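Local coordinates for protein alpha-L-arabinosidase (Xanthomonas axonopodis pv. citri, PDB 6D25) that probably hydrolyses terminal arabinofuranosyl side chains of arabinoxylans, coping also with internally di-substituted xylose units, as a trimeric family GH51 arabinofuranosidase, at residues R46-Q51 and E364-A369; D244-T249 and D299-K304; G262-Y267 and V321-G326. All blocks are in the same frame, centred on the assembly; numbering follows the deposited sequence.

Contact 1. Residues R46-Q51 and E364-A369; sequences RQLFGQ and ERVRMA
The seam at which a (beta/alpha)8 barrel closes on itself is illustrated by Gln47 and Leu48, which come just before the first barrel strand, 51-52, and pack on Ala369 and its neighbours in the eighth, 366-371. The central bond runs from Ala369 N to Gln47 O, 3.0 Å and nearly straight at 169°, although the donor stands above the carbonyl plane. Gly50 N, in the same turn as Gln47, approaches that oxygen from the opposite face of its plane, and Met368 CA adds a CH contact, so one buried carbonyl both shapes the turn and holds the strand. Around this bond the side chains fill in. Gln47 CB rests on Arg367 O at 3.4 Å and meets Met368 CG at 3.8 Å. With CG beside the backbone N and the chain bent at chi2 (-56°), the Gln47 amide swings away from the strand, and its OE1 accepts from Asn93 ND2 at the start of the second barrel strand, 93-96. Arg367, pointing off the contact, holds the start of the strand instead: its NH2 donates to Glu364 O at 2.9 Å, within the guanidinium plane, and also to Lys316 O. Leu48 supplies the apolar part of the contact. Its isobutyl group crosses Val366 at about a right angle, CD2 lying 3.7 Å from Val366 CG1 and 3.5 Å from Val366 O. Further along the strand, the methyl CB of Ala369 sits against Leu48 O, 3.5 Å away.

Contact 2. Residues D244-T249 and D299-K304; sequences DDYHWT and DELITK
Tyr246, Leu301 and Lys304 carry this contact, and its apolar part comes first. The first torsion of Tyr246 sets CG anti to the carbonyl carbon (chi1 -61°), which sends the ring across to helix 285-312. There it runs obliquely against the aliphatic part of Lys304, with CE1 3.5 Å from Lys304 CB, while Lys304 CD reaches the phenol oxygen. Leu301 crosses the tyrosine at about a right angle; its CD2 branch is shared, touching Tyr246 OH at 3.5 Å and Asp244 CB at 3.7 Å. The ring of His305 meets the tyrosine as well.

The polar link across the contact is a water. Lying in the plane of the tyrosine ring, it is 2.5 Å from Tyr246 OH and donates to Glu300 OE2 at 2.6 Å, bridging the two segments. The same carboxylate oxygen receives Lys304 NZ at 2.9 Å, a salt bridge between residues one helical turn apart that meets it on the anti side. Because the lysine chain is extended beyond CG, its methylenes can line the ring while its ammonium group reaches back to Glu300. Asp244 OD2 is 6.7 Å from Glu300 OE2, and Lys304 would probably offset the repulsion between them.

Capping is the third kind. Asp245, at the N-cap of helix 246-256, accepts from Trp248 N through OD1 at 3.3 Å, the donor approaching from above the carboxylate plane. These elements follow the fifth and sixth barrel strands, and the whole is the packing of neighbouring outer helices in a (beta/alpha)8 barrel.

Contact 3. Residues G262-Y267 and V321-G326; sequences GLSMHY and VVDEWG
Strands six and seven of the (beta/alpha)8 barrel pair in parallel here, carrying His266 and Glu324 into the pocket at their C-terminal ends, where clan GH-A glycosidases place their nucleophile on strand seven, a position consistent with that of Glu324. The strands are stitched by Val321 N to Leu263 O and Met265 N to Val321 O (2.8 Å, 159°). Asp323 N bonds only weakly to Met265 O; the chain then turns at Glu324, whose O accepts from Tyr267 N at 3.0 Å. On the pocket face, Glu324 CG stands anti to the carbonyl carbon (chi1 -56°) and the chain extends beyond it, laying the carboxylate over one face of the His266 imidazole, only 15° from parallel, with CG 3.7 Å from the ring centroid. Asp323 OD1 comes to the ring edge, taking a weak, bent bond from His266 NE2 at 2.8 Å. Glu324 OE1 bonds to Tyr268 OH and to a glycerol, probably from the crystallisation liquor, OE2 forms a salt bridge with Arg95, and His266 ND1 bonds weakly to Glu202. On the opposite face, Met265 CG packs beside Val322 CG2 at 3.8 Å. One water donates to Tyr267 O (2.7 Å) and accepts from Gly326 N (3.1 Å).

From the N terminus, residues 46-51 open the longest loop, which contact 1 closes only at 364-369, joining the start of the barrel to its eighth strand. Contacts 2 and 3 are both nested inside it, and they cross each other: 244-249, 262-267, 299-304 and 321-326 follow in that order, so helix and strand partners alternate. Contact 2 ties outer helices, contact 3 the sixth and seventh strands beneath them, and Leu301 CD1 packs 3.4 Å from Tyr267 CG where the layers meet. Contact 3 adjoins contact 1 through the neighbouring strands 319-325 and 366-371, while Ile302 and Val366 bring contacts 2 and 1 together.

Contact 1. Residues R46-Q51 and E364-A369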
loop_
_atom_site.group_PDB
_atom_site.type_symbol
_atom_site.label_atom_id
_atom_site.label_comp_id
_atom_site.label_asym_id
_atom_site.label_seq_id
_atom_site.Cartn_x
_atom_site.Cartn_y
_atom_site.Cartn_z
ATOM N N ARG A 46 -22.857 -24.800 -13.012
ATOM C CA ARG A 46 -22.740 -25.579 -11.783
ATOM C C ARG A 46 -22.114 -24.750 -10.658
ATOM O O ARG A 46 -22.353 -25.070 -9.502
ATOM C CB ARG A 46 -21.938 -26.861 -11.994
ATOM C CG ARG A 46 -20.452 -26.690 -12.284
ATOM C CD ARG A 46 -19.831 -28.071 -12.500
ATOM N NE ARG A 46 -18.367 -27.963 -12.608
ATOM C CZ ARG A 46 -17.688 -27.627 -13.682
ATOM N NH1 ARG A 46 -18.323 -27.402 -14.840
ATOM N NH2 ARG A 46 -16.364 -27.597 -13.571
ATOM N N GLN A 47 -21.343 -23.719 -10.972
ATOM C CA GLN A 47 -20.643 -22.950 -9.940
ATOM C C GLN A 47 -21.628 -22.091 -9.133
ATOM O O GLN A 47 -21.238 -21.503 -8.132
ATOM C CB GLN A 47 -19.565 -22.052 -10.546
ATOM C CG GLN A 47 -18.580 -22.752 -11.468
ATOM C CD GLN A 47 -17.857 -23.917 -10.842
ATOM O OE1 GLN A 47 -17.722 -23.992 -9.635
ATOM N NE2 GLN A 47 -17.367 -24.813 -11.688
ATOM N N LEU A 48 -22.907 -22.043 -9.538
ATOM C CA LEU A 48 -23.930 -21.412 -8.709
ATOM C C LEU A 48 -24.135 -22.170 -7.387
ATOM O O LEU A 48 -24.740 -21.630 -6.453
ATOM C CB LEU A 48 -25.245 -21.367 -9.512
ATOM C CG LEU A 48 -25.262 -20.396 -10.695
ATOM C CD1 LEU A 48 -26.608 -20.444 -11.387
ATOM C CD2 LEU A 48 -24.925 -18.981 -10.265
ATOM N N PHE A 49 -23.643 -23.382 -7.294
ATOM C CA PHE A 49 -23.795 -24.235 -6.107
ATOM C C PHE A 49 -22.499 -24.278 -5.290
ATOM O O PHE A 49 -22.274 -25.251 -4.555
ATOM C CB PHE A 49 -24.238 -25.635 -6.565
ATOM C CG PHE A 49 -25.579 -25.570 -7.256
ATOM C CD1 PHE A 49 -26.736 -25.446 -6.514
ATOM C CD2 PHE A 49 -25.671 -25.469 -8.631
ATOM C CE1 PHE A 49 -27.974 -25.279 -7.140
ATOM C CE2 PHE A 49 -26.900 -25.377 -9.260
ATOM C CZ PHE A 49 -28.056 -25.232 -8.511
ATOM N N GLY A 50 -21.683 -23.237 -5.394
ATOM C CA GLY A 50 -20.442 -23.157 -4.636
ATOM C C GLY A 50 -20.667 -23.126 -3.136
ATOM O O GLY A 50 -21.756 -22.713 -2.614
ATOM N N GLN A 51 -19.634 -23.616 -2.432
ATOM C CA GLN A 51 -19.580 -23.623 -0.988
ATOM C C GLN A 51 -18.454 -22.672 -0.545
ATOM O O GLN A 51 -17.650 -22.191 -1.344
ATOM C CB GLN A 51 -19.345 -25.040 -0.470
ATOM C CG GLN A 51 -20.390 -26.071 -0.914
ATOM C CD GLN A 51 -21.703 -25.965 -0.167
ATOM O OE1 GLN A 51 -21.803 -25.354 0.899
ATOM N NE2 GLN A 51 -22.741 -26.566 -0.733
ATOM N N GLU A 364 -27.033 -15.718 -17.536
ATOM C CA GLU A 364 -26.001 -15.185 -18.466
ATOM C C GLU A 364 -24.943 -14.362 -17.711
ATOM O O GLU A 364 -23.760 -14.395 -18.093
ATOM C CB GLU A 364 -26.553 -14.379 -19.643
ATOM C CG GLU A 364 -27.740 -13.516 -19.310
ATOM C CD GLU A 364 -29.041 -14.306 -19.117
ATOM O OE1 GLU A 364 -29.578 -14.307 -17.924
ATOM O OE2 GLU A 364 -29.486 -14.976 -20.140
ATOM N N ARG A 365 -25.342 -13.703 -16.632
ATOM C CA ARG A 365 -24.399 -12.822 -15.914
ATOM C C ARG A 365 -23.935 -13.481 -14.617
ATOM O O ARG A 365 -22.756 -13.409 -14.286
ATOM C CB ARG A 365 -25.064 -11.479 -15.645
ATOM C CG ARG A 365 -24.213 -10.527 -14.802
ATOM C CD ARG A 365 -22.947 -9.989 -15.461
ATOM N NE ARG A 365 -23.247 -8.956 -16.437
ATOM C CZ ARG A 365 -22.308 -8.271 -17.093
ATOM N NH1 ARG A 365 -21.027 -8.538 -16.856
ATOM N NH2 ARG A 365 -22.658 -7.312 -17.958
ATOM N N VAL A 366 -24.868 -14.053 -13.850
ATOM C CA VAL A 366 -24.529 -14.668 -12.582
ATOM C C VAL A 366 -24.063 -16.100 -12.844
ATOM O O VAL A 366 -24.902 -16.981 -13.180
ATOM C CB VAL A 366 -25.706 -14.641 -11.594
ATOM C CG1 VAL A 366 -25.300 -15.252 -10.262
ATOM C CG2 VAL A 366 -26.223 -13.222 -11.373
ATOM N N ARG A 367 -22.758 -16.316 -12.712
ATOM C CA ARG A 367 -22.188 -17.589 -13.146
ATOM C C ARG A 367 -21.431 -18.280 -12.001
ATOM O O ARG A 367 -20.894 -19.375 -12.214
ATOM C CB ARG A 367 -21.257 -17.361 -14.344
ATOM C CG ARG A 367 -21.978 -16.753 -15.539
ATOM C CD ARG A 367 -21.250 -16.802 -16.856
ATOM N NE ARG A 367 -20.046 -16.051 -16.919
ATOM C CZ ARG A 367 -19.889 -14.860 -17.510
ATOM N NH1 ARG A 367 -18.655 -14.398 -17.604
ATOM N NH2 ARG A 367 -20.911 -14.166 -17.972
ATOM N N MET A 368 -21.428 -17.690 -10.820
ATOM C CA MET A 368 -20.883 -18.320 -9.614
ATOM C C MET A 368 -21.648 -17.784 -8.394
ATOM O O MET A 368 -22.054 -16.623 -8.373
ATOM C CB MET A 368 -19.399 -17.974 -9.408
ATOM C CG MET A 368 -18.496 -18.370 -10.579
ATOM S SD MET A 368 -16.752 -17.916 -10.259
ATOM C CE MET A 368 -16.406 -19.074 -8.927
ATOM N N ALA A 369 -21.813 -18.623 -7.395
ATOM C CA ALA A 369 -22.357 -18.240 -6.099
ATOM C C ALA A 369 -21.829 -19.193 -5.039
ATOM O O ALA A 369 -21.477 -20.326 -5.338
ATOM C CB ALA A 369 -23.881 -18.217 -6.103
#

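Contact 2. Residues D244-T249 and D299-K304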
loop_
_atom_site.group_PDB
_atom_site.type_symbol
_atom_site.label_atom_id
_atom_site.label_comp_id
_atom_site.label_asym_id
_atom_site.label_seq_id
_atom_site.Cartn_x
_atom_site.Cartn_y
_atom_site.Cartn_z
ATOM N N ASP A 244 -26.913 -3.153 -1.601
ATOM C CA ASP A 244 -27.319 -2.270 -2.682
ATOM C C ASP A 244 -26.284 -1.139 -2.864
ATOM O O ASP A 244 -26.658 0.004 -3.178
ATOM C CB ASP A 244 -28.717 -1.694 -2.419
ATOM C CG ASP A 244 -28.820 -0.924 -1.111
ATOM O OD1 ASP A 244 -27.908 -1.027 -0.289
ATOM O OD2 ASP A 244 -29.823 -0.247 -0.919
ATOM N N ASP A 245 -24.996 -1.434 -2.717
ATOM C CA ASP A 245 -23.946 -0.417 -2.905
ATOM C C ASP A 245 -23.639 -0.306 -4.405
ATOM O O ASP A 245 -22.618 -0.829 -4.906
ATOM C CB ASP A 245 -22.690 -0.738 -2.081
ATOM C CG ASP A 245 -21.651 0.386 -2.043
ATOM O OD1 ASP A 245 -21.859 1.417 -2.696
ATOM O OD2 ASP A 245 -20.614 0.138 -1.397
ATOM N N TYR A 246 -24.511 0.422 -5.107
ATOM C CA TYR A 246 -24.416 0.543 -6.547
ATOM C C TYR A 246 -23.204 1.383 -6.938
ATOM O O TYR A 246 -22.604 1.147 -7.990
ATOM C CB TYR A 246 -25.733 1.082 -7.121
ATOM C CG TYR A 246 -26.889 0.151 -6.811
ATOM C CD1 TYR A 246 -26.812 -1.198 -7.145
ATOM C CD2 TYR A 246 -28.025 0.581 -6.144
ATOM C CE1 TYR A 246 -27.836 -2.085 -6.853
ATOM C CE2 TYR A 246 -29.060 -0.303 -5.821
ATOM C CZ TYR A 246 -28.956 -1.645 -6.155
ATOM O OH TYR A 246 -29.960 -2.551 -5.849
ATOM N N HIS A 247 -22.845 2.352 -6.099
ATOM C CA HIS A 247 -21.678 3.168 -6.378
ATOM C C HIS A 247 -20.420 2.284 -6.440
ATOM O O HIS A 247 -19.545 2.521 -7.275
ATOM C CB HIS A 247 -21.555 4.295 -5.354
ATOM C CG HIS A 247 -20.347 5.145 -5.586
ATOM N ND1 HIS A 247 -20.231 5.992 -6.674
ATOM C CD2 HIS A 247 -19.190 5.258 -4.885
ATOM C CE1 HIS A 247 -19.074 6.654 -6.557
ATOM N NE2 HIS A 247 -18.410 6.210 -5.484
ATOM N N TRP A 248 -20.327 1.292 -5.592
ATOM C CA TRP A 248 -19.186 0.398 -5.593
ATOM C C TRP A 248 -19.074 -0.329 -6.946
ATOM O O TRP A 248 -18.003 -0.339 -7.588
ATOM C CB TRP A 248 -19.307 -0.607 -4.450
ATOM C CG TRP A 248 -18.066 -1.428 -4.276
ATOM C CD1 TRP A 248 -17.606 -2.437 -5.075
ATOM C CD2 TRP A 248 -17.049 -1.197 -3.293
ATOM N NE1 TRP A 248 -16.396 -2.877 -4.608
ATOM C CE2 TRP A 248 -16.027 -2.131 -3.531
ATOM C CE3 TRP A 248 -16.909 -0.287 -2.243
ATOM C CZ2 TRP A 248 -14.879 -2.190 -2.736
ATOM C CZ3 TRP A 248 -15.772 -0.335 -1.467
ATOM C CH2 TRP A 248 -14.790 -1.289 -1.706
ATOM N N THR A 249 -20.188 -0.908 -7.405
ATOM C CA THR A 249 -20.172 -1.598 -8.694
ATOM C C THR A 249 -19.792 -0.643 -9.833
ATOM O O THR A 249 -19.021 -1.004 -10.687
ATOM C CB THR A 249 -21.557 -2.201 -8.984
ATOM O OG1 THR A 249 -21.883 -3.037 -7.885
ATOM C CG2 THR A 249 -21.587 -3.009 -10.262
ATOM N N ASP A 299 -33.144 -10.745 -6.040
ATOM C CA ASP A 299 -33.465 -10.565 -7.439
ATOM C C ASP A 299 -33.272 -9.096 -7.866
ATOM O O ASP A 299 -32.692 -8.828 -8.906
ATOM C CB ASP A 299 -34.879 -11.027 -7.784
ATOM C CG ASP A 299 -35.110 -10.959 -9.289
ATOM O OD1 ASP A 299 -34.484 -11.696 -10.024
ATOM O OD2 ASP A 299 -35.851 -10.106 -9.710
ATOM N N GLU A 300 -33.761 -8.151 -7.054
ATOM C CA GLU A 300 -33.602 -6.725 -7.333
ATOM C C GLU A 300 -32.113 -6.345 -7.359
ATOM O O GLU A 300 -31.670 -5.606 -8.238
ATOM C CB GLU A 300 -34.355 -5.904 -6.278
ATOM C CG GLU A 300 -34.134 -4.422 -6.407
ATOM C CD GLU A 300 -34.770 -3.574 -5.312
ATOM O OE1 GLU A 300 -35.594 -4.120 -4.520
ATOM O OE2 GLU A 300 -34.429 -2.364 -5.279
ATOM N N LEU A 301 -31.345 -6.819 -6.372
ATOM C CA LEU A 301 -29.904 -6.513 -6.306
ATOM C C LEU A 301 -29.197 -7.030 -7.560
ATOM O O LEU A 301 -28.420 -6.281 -8.187
ATOM C CB LEU A 301 -29.290 -7.153 -5.063
ATOM C CG LEU A 301 -29.813 -6.649 -3.718
ATOM C CD1 LEU A 301 -29.143 -7.428 -2.601
ATOM C CD2 LEU A 301 -29.605 -5.148 -3.525
ATOM N N ILE A 302 -29.429 -8.288 -7.939
ATOM C CA ILE A 302 -28.777 -8.817 -9.133
ATOM C C ILE A 302 -29.156 -7.989 -10.367
ATOM O O ILE A 302 -28.294 -7.651 -11.192
ATOM C CB ILE A 302 -29.093 -10.305 -9.320
ATOM C CG1 ILE A 302 -28.386 -11.122 -8.234
ATOM C CG2 ILE A 302 -28.723 -10.768 -10.713
ATOM C CD1 ILE A 302 -28.809 -12.581 -8.158
ATOM N N THR A 303 -30.448 -7.651 -10.475
ATOM C CA THR A 303 -30.934 -6.907 -11.618
ATOM C C THR A 303 -30.169 -5.598 -11.739
ATOM O O THR A 303 -29.649 -5.257 -12.805
ATOM C CB THR A 303 -32.459 -6.710 -11.542
ATOM O OG1 THR A 303 -33.010 -8.035 -11.547
ATOM C CG2 THR A 303 -33.012 -5.895 -12.682
ATOM N N LYS A 304 -30.132 -4.853 -10.656
ATOM C CA LYS A 304 -29.568 -3.497 -10.681
ATOM C C LYS A 304 -28.048 -3.545 -10.798
ATOM O O LYS A 304 -27.487 -2.743 -11.562
ATOM C CB LYS A 304 -30.047 -2.696 -9.476
ATOM C CG LYS A 304 -31.495 -2.267 -9.621
ATOM C CD LYS A 304 -32.063 -1.500 -8.472
ATOM C CE LYS A 304 -33.504 -1.123 -8.763
ATOM N NZ LYS A 304 -34.151 -0.549 -7.565
HETATM O O HOH W 1 -31.997 -1.575 -4.676
#

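Contact 3. Residues G262-Y267 and V321-G326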
loop_
_atom_site.group_PDB
_atom_site.type_symbol
_atom_site.label_atom_id
_atom_site.label_comp_id
_atom_site.label_asym_id
_atom_site.label_seq_id
_atom_site.Cartn_x
_atom_site.Cartn_y
_atom_site.Cartn_z
ATOM N N GLY A 262 -14.377 -11.844 -12.824
ATOM C CA GLY A 262 -15.602 -11.833 -12.040
ATOM C C GLY A 262 -15.593 -10.684 -11.047
ATOM O O GLY A 262 -14.496 -10.147 -10.699
ATOM N N LEU A 263 -16.778 -10.292 -10.597
ATOM C CA LEU A 263 -16.959 -9.258 -9.586
ATOM C C LEU A 263 -17.836 -9.854 -8.479
ATOM O O LEU A 263 -18.922 -10.318 -8.772
ATOM C CB LEU A 263 -17.636 -8.036 -10.195
ATOM C CG LEU A 263 -17.888 -6.891 -9.210
ATOM C CD1 LEU A 263 -16.585 -6.258 -8.793
ATOM C CD2 LEU A 263 -18.783 -5.834 -9.812
ATOM N N SER A 264 -17.366 -9.864 -7.235
ATOM C CA SER A 264 -18.138 -10.491 -6.165
ATOM C C SER A 264 -19.215 -9.533 -5.641
ATOM O O SER A 264 -19.034 -8.353 -5.638
ATOM C CB SER A 264 -17.262 -10.999 -5.072
ATOM O OG SER A 264 -16.663 -9.923 -4.405
ATOM N N MET A 265 -20.348 -10.062 -5.265
ATOM C CA MET A 265 -21.348 -9.333 -4.517
ATOM C C MET A 265 -21.770 -10.192 -3.318
ATOM O O MET A 265 -21.664 -11.394 -3.371
ATOM C CB MET A 265 -22.561 -8.982 -5.373
ATOM C CG MET A 265 -23.372 -10.127 -5.867
ATOM S SD MET A 265 -25.032 -9.535 -6.500
ATOM C CE MET A 265 -25.930 -9.368 -4.959
ATOM N N HIS A 266 -22.203 -9.539 -2.261
ATOM C CA HIS A 266 -22.547 -10.188 -0.994
ATOM C C HIS A 266 -23.933 -9.695 -0.578
ATOM O O HIS A 266 -24.149 -8.474 -0.584
ATOM C CB HIS A 266 -21.554 -9.839 0.123
ATOM C CG HIS A 266 -20.172 -10.324 -0.137
ATOM N ND1 HIS A 266 -19.100 -9.965 0.620
ATOM C CD2 HIS A 266 -19.690 -11.228 -1.007
ATOM C CE1 HIS A 266 -18.022 -10.584 0.209
ATOM N NE2 HIS A 266 -18.348 -11.356 -0.791
ATOM N N TYR A 267 -24.832 -10.638 -0.214
ATOM C CA TYR A 267 -26.105 -10.256 0.386
ATOM C C TYR A 267 -26.599 -11.366 1.312
ATOM O O TYR A 267 -26.931 -12.463 0.854
ATOM C CB TYR A 267 -27.180 -10.000 -0.673
ATOM C CG TYR A 267 -28.531 -9.671 -0.079
ATOM C CD1 TYR A 267 -28.707 -8.520 0.674
ATOM C CD2 TYR A 267 -29.614 -10.531 -0.213
ATOM C CE1 TYR A 267 -29.908 -8.220 1.286
ATOM C CE2 TYR A 267 -30.823 -10.247 0.396
ATOM C CZ TYR A 267 -30.984 -9.089 1.142
ATOM O OH TYR A 267 -32.191 -8.829 1.758
ATOM N N VAL A 321 -20.511 -12.688 -9.318
ATOM C CA VAL A 321 -20.165 -13.799 -8.461
ATOM C C VAL A 321 -20.823 -13.526 -7.095
ATOM O O VAL A 321 -20.414 -12.597 -6.395
ATOM C CB VAL A 321 -18.642 -13.929 -8.334
ATOM C CG1 VAL A 321 -18.236 -14.990 -7.348
ATOM C CG2 VAL A 321 -18.000 -14.190 -9.704
ATOM N N VAL A 322 -21.851 -14.281 -6.726
ATOM C CA VAL A 322 -22.522 -13.986 -5.480
ATOM C C VAL A 322 -21.802 -14.791 -4.412
ATOM O O VAL A 322 -22.285 -15.869 -4.051
ATOM C CB VAL A 322 -24.016 -14.329 -5.533
ATOM C CG1 VAL A 322 -24.750 -13.955 -4.229
ATOM C CG2 VAL A 322 -24.679 -13.634 -6.703
ATOM N N ASP A 323 -20.668 -14.316 -3.900
ATOM C CA ASP A 323 -19.877 -15.348 -3.183
ATOM C C ASP A 323 -20.105 -15.283 -1.671
ATOM O O ASP A 323 -19.437 -16.020 -0.957
ATOM C CB ASP A 323 -18.421 -15.386 -3.622
ATOM C CG ASP A 323 -17.745 -14.075 -3.373
ATOM O OD1 ASP A 323 -18.462 -13.194 -2.872
ATOM O OD2 ASP A 323 -16.534 -13.980 -3.660
ATOM N N GLU A 324 -21.101 -14.514 -1.220
ATOM C CA GLU A 324 -21.705 -14.758 0.114
ATOM C C GLU A 324 -23.201 -14.485 0.013
ATOM O O GLU A 324 -23.590 -13.394 -0.374
ATOM C CB GLU A 324 -21.089 -13.891 1.229
ATOM C CG GLU A 324 -19.589 -14.050 1.339
ATOM C CD GLU A 324 -18.887 -13.160 2.355
ATOM O OE1 GLU A 324 -19.609 -12.556 3.167
ATOM O OE2 GLU A 324 -17.626 -13.073 2.290
ATOM N N TRP A 325 -24.000 -15.485 0.362
ATOM C CA TRP A 325 -25.429 -15.350 0.537
ATOM C C TRP A 325 -25.901 -16.371 1.580
ATOM O O TRP A 325 -25.149 -17.277 1.925
ATOM C CB TRP A 325 -26.167 -15.516 -0.796
ATOM C CG TRP A 325 -26.086 -16.893 -1.378
ATOM C CD1 TRP A 325 -25.067 -17.394 -2.136
ATOM C CD2 TRP A 325 -27.059 -17.950 -1.274
ATOM N NE1 TRP A 325 -25.310 -18.697 -2.474
ATOM C CE2 TRP A 325 -26.541 -19.057 -1.993
ATOM C CE3 TRP A 325 -28.295 -18.087 -0.638
ATOM C CZ2 TRP A 325 -27.226 -20.272 -2.084
ATOM C CZ3 TRP A 325 -28.983 -19.271 -0.762
ATOM C CH2 TRP A 325 -28.459 -20.355 -1.469
ATOM N N GLY A 326 -27.126 -16.204 2.020
ATOM C CA GLY A 326 -27.750 -17.077 3.015
ATOM C C GLY A 326 -28.223 -16.337 4.241
ATOM O O GLY A 326 -28.105 -15.128 4.339
HETATM O O HOH W 2 -29.114 -14.035 1.097
#